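Local coordinates for beta-galactosidase (Streptococcus pneumoniae, PDB 4CU9), which is a multi-domain streptococcal glycoside hydrolase, represented here by its carbohydrate-binding module, which carries a bound calcium ion and probably helps the enzyme attach to glycans, at residues L84-D89 and W163-K168. Sequence-based numbering, arbitrary orientation.
Sequences LHFFAD and WRMERK
L84 lays its forked end over one face of the W163 indole, with a separate part of the bicycle beneath each methyl. L84 CD2 sits above the pyrrole ring in a CH-pi contact, 3.7 Å from its centroid and 23° off the normal, with W163 NE1 the nearest atom at 3.4 Å. The other branch reaches the benzo ring nearer its rim, L84 CD1 lying 3.8 Å from W163 CZ2. Both side chains start toward the other strand, and CG beside the backbone N in each, anti to the carbonyl carbon, lets them meet from opposite directions. The rotation of W163 about CB-CG (chi2 92°) turns a broad face of the indole to L84.

Two residues further along each strand, F86 and M165 make a looser Met-aromatic contact. The sulfur comes to the ring's edge, near its plane: M165 SD lies 4.0 Å from F86 CE1 and 85° off the normal of the F86 ring. The extended chi2 of M165 carries SD to this edge, and the bend at chi3 leaves CE farther from the phenyl than the sulfur.

The four residues alternate with H85 and R164, whose side chains point out of the core, so strands 73-86 and 160-166 face each other across it, each in one layer of the beta-sandwich expected of a galactose-binding-like domain. Within it, M176 also touches L84 and F86, while F181 and Y137 meet W163, the latter edge-to-face. The contact is buried and has no hydrogen bond between the segments, so dispersion probably dominates, with small electrostatic terms from the CH-pi and sulfur-edge contacts, and complementary shape matters.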
loop_
_atom_site.group_PDB
_atom_site.type_symbol
_atom_site.label_atom_id
_atom_site.label_comp_id
_atom_site.label_asym_id
_atom_site.label_seq_id
_atom_site.Cartn_x
_atom_site.Cartn_y
_atom_site.Cartn_z
ATOM N N LEU A 84 0.580 -3.903 9.223
ATOM C CA LEU A 84 0.608 -4.601 7.958
ATOM C C LEU A 84 0.031 -5.988 8.131
ATOM O O LEU A 84 0.482 -6.720 9.032
ATOM C CB LEU A 84 2.069 -4.728 7.519
ATOM C CG LEU A 84 2.810 -3.454 7.147
ATOM C CD1 LEU A 84 4.292 -3.694 6.955
ATOM C CD2 LEU A 84 2.247 -2.992 5.838
ATOM N N HIS A 85 -0.949 -6.369 7.313
ATOM C CA HIS A 85 -1.484 -7.742 7.332
ATOM C C HIS A 85 -1.361 -8.329 5.928
ATOM O O HIS A 85 -2.104 -7.920 5.017
ATOM C CB HIS A 85 -2.954 -7.719 7.730
ATOM C CG HIS A 85 -3.512 -9.043 8.154
ATOM N ND1 HIS A 85 -2.854 -10.238 7.985
ATOM C CD2 HIS A 85 -4.682 -9.347 8.770
ATOM C CE1 HIS A 85 -3.589 -11.226 8.482
ATOM N NE2 HIS A 85 -4.699 -10.708 8.974
ATOM N N PHE A 86 -0.443 -9.258 5.744
ATOM C CA PHE A 86 -0.212 -9.881 4.458
ATOM C C PHE A 86 -0.992 -11.164 4.311
ATOM O O PHE A 86 -1.349 -11.815 5.309
ATOM C CB PHE A 86 1.283 -10.147 4.254
ATOM C CG PHE A 86 2.095 -8.892 4.159
ATOM C CD1 PHE A 86 2.057 -8.130 3.010
ATOM C CD2 PHE A 86 2.920 -8.490 5.188
ATOM C CE1 PHE A 86 2.783 -6.972 2.901
ATOM C CE2 PHE A 86 3.667 -7.360 5.080
ATOM C CZ PHE A 86 3.616 -6.610 3.929
ATOM N N PHE A 87 -1.193 -11.555 3.050
ATOM C CA PHE A 87 -1.911 -12.764 2.711
ATOM C C PHE A 87 -1.025 -13.568 1.791
ATOM O O PHE A 87 -0.150 -13.008 1.145
ATOM C CB PHE A 87 -3.192 -12.416 1.969
ATOM C CG PHE A 87 -3.905 -13.600 1.348
ATOM C CD1 PHE A 87 -4.766 -14.369 2.099
ATOM C CD2 PHE A 87 -3.760 -13.892 -0.002
ATOM C CE1 PHE A 87 -5.448 -15.436 1.535
ATOM C CE2 PHE A 87 -4.461 -14.928 -0.585
ATOM C CZ PHE A 87 -5.301 -15.711 0.188
ATOM N N ALA A 88 -1.239 -14.880 1.762
ATOM C CA ALA A 88 -0.551 -15.726 0.781
ATOM C C ALA A 88 -1.457 -16.816 0.276
ATOM O O ALA A 88 -2.312 -17.303 0.998
ATOM C CB ALA A 88 0.693 -16.333 1.404
ATOM N N ASP A 89 -1.204 -17.217 -0.963
ATOM C CA ASP A 89 -1.850 -18.356 -1.600
ATOM C C ASP A 89 -0.916 -18.805 -2.722
ATOM O O ASP A 89 0.288 -18.488 -2.680
ATOM C CB ASP A 89 -3.271 -17.999 -2.073
ATOM C CG ASP A 89 -3.299 -16.993 -3.201
ATOM O OD1 ASP A 89 -2.227 -16.502 -3.632
ATOM O OD2 ASP A 89 -4.430 -16.714 -3.682
ATOM N N TRP A 163 4.096 1.776 1.196
ATOM C CA TRP A 163 5.111 0.747 1.277
ATOM C C TRP A 163 5.479 0.393 -0.152
ATOM O O TRP A 163 4.588 0.023 -0.991
ATOM C CB TRP A 163 4.596 -0.493 2.016
ATOM C CG TRP A 163 4.375 -0.285 3.459
ATOM C CD1 TRP A 163 3.240 0.089 4.051
ATOM C CD2 TRP A 163 5.362 -0.362 4.484
ATOM N NE1 TRP A 163 3.422 0.214 5.400
ATOM C CE2 TRP A 163 4.731 -0.049 5.693
ATOM C CE3 TRP A 163 6.714 -0.669 4.497
ATOM C CZ2 TRP A 163 5.399 -0.084 6.917
ATOM C CZ3 TRP A 163 7.388 -0.694 5.742
ATOM C CH2 TRP A 163 6.705 -0.410 6.917
ATOM N N ARG A 164 6.761 0.564 -0.463
ATOM C CA ARG A 164 7.325 0.181 -1.763
ATOM C C ARG A 164 7.910 -1.209 -1.597
ATOM O O ARG A 164 8.853 -1.424 -0.836
ATOM C CB ARG A 164 8.350 1.190 -2.254
ATOM C CG ARG A 164 9.012 0.816 -3.601
ATOM C CD ARG A 164 9.717 2.019 -4.191
ATOM N NE ARG A 164 10.789 2.523 -3.343
ATOM C CZ ARG A 164 11.976 1.947 -3.186
ATOM N NH1 ARG A 164 12.312 0.831 -3.837
ATOM N NH2 ARG A 164 12.864 2.501 -2.388
ATOM N N MET A 165 7.288 -2.178 -2.250
ATOM C CA MET A 165 7.545 -3.591 -1.970
ATOM C C MET A 165 8.042 -4.339 -3.216
ATOM O O MET A 165 7.884 -3.889 -4.352
ATOM C CB MET A 165 6.266 -4.231 -1.467
ATOM C CG MET A 165 5.716 -3.629 -0.168
ATOM S SD MET A 165 4.037 -4.226 0.282
ATOM C CE MET A 165 2.999 -3.371 -0.877
ATOM N N GLU A 166 8.685 -5.468 -2.973
ATOM C CA GLU A 166 9.070 -6.384 -4.032
ATOM C C GLU A 166 8.470 -7.714 -3.746
ATOM O O GLU A 166 8.595 -8.255 -2.624
ATOM C CB GLU A 166 10.577 -6.504 -4.133
ATOM C CG GLU A 166 11.229 -5.201 -4.605
ATOM C CD GLU A 166 12.731 -5.333 -4.864
ATOM O OE1 GLU A 166 13.263 -6.462 -4.893
ATOM O OE2 GLU A 166 13.382 -4.281 -5.051
ATOM N N ARG A 167 7.782 -8.247 -4.739
ATOM C CA ARG A 167 7.330 -9.625 -4.654
ATOM C C ARG A 167 8.477 -10.604 -4.527
ATOM O O ARG A 167 9.615 -10.343 -4.968
ATOM C CB ARG A 167 6.464 -10.011 -5.849
ATOM C CG ARG A 167 7.207 -10.090 -7.178
ATOM C CD ARG A 167 6.287 -10.602 -8.299
ATOM N NE ARG A 167 6.967 -10.487 -9.595
ATOM C CZ ARG A 167 7.938 -11.292 -9.994
ATOM N NH1 ARG A 167 8.338 -12.319 -9.226
ATOM N NH2 ARG A 167 8.528 -11.082 -11.173
ATOM N N LYS A 168 8.171 -11.761 -3.946
ATOM C CA LYS A 168 9.141 -12.865 -3.940
ATOM C C LYS A 168 9.337 -13.447 -5.342
ATOM O O LYS A 168 8.403 -13.495 -6.156
ATOM C CB LYS A 168 8.722 -13.980 -2.966
ATOM C CG LYS A 168 8.607 -13.513 -1.543
ATOM C CD LYS A 168 8.178 -14.630 -0.597
ATOM C CE LYS A 168 8.189 -14.125 0.846
ATOM N NZ LYS A 168 7.726 -15.145 1.809
#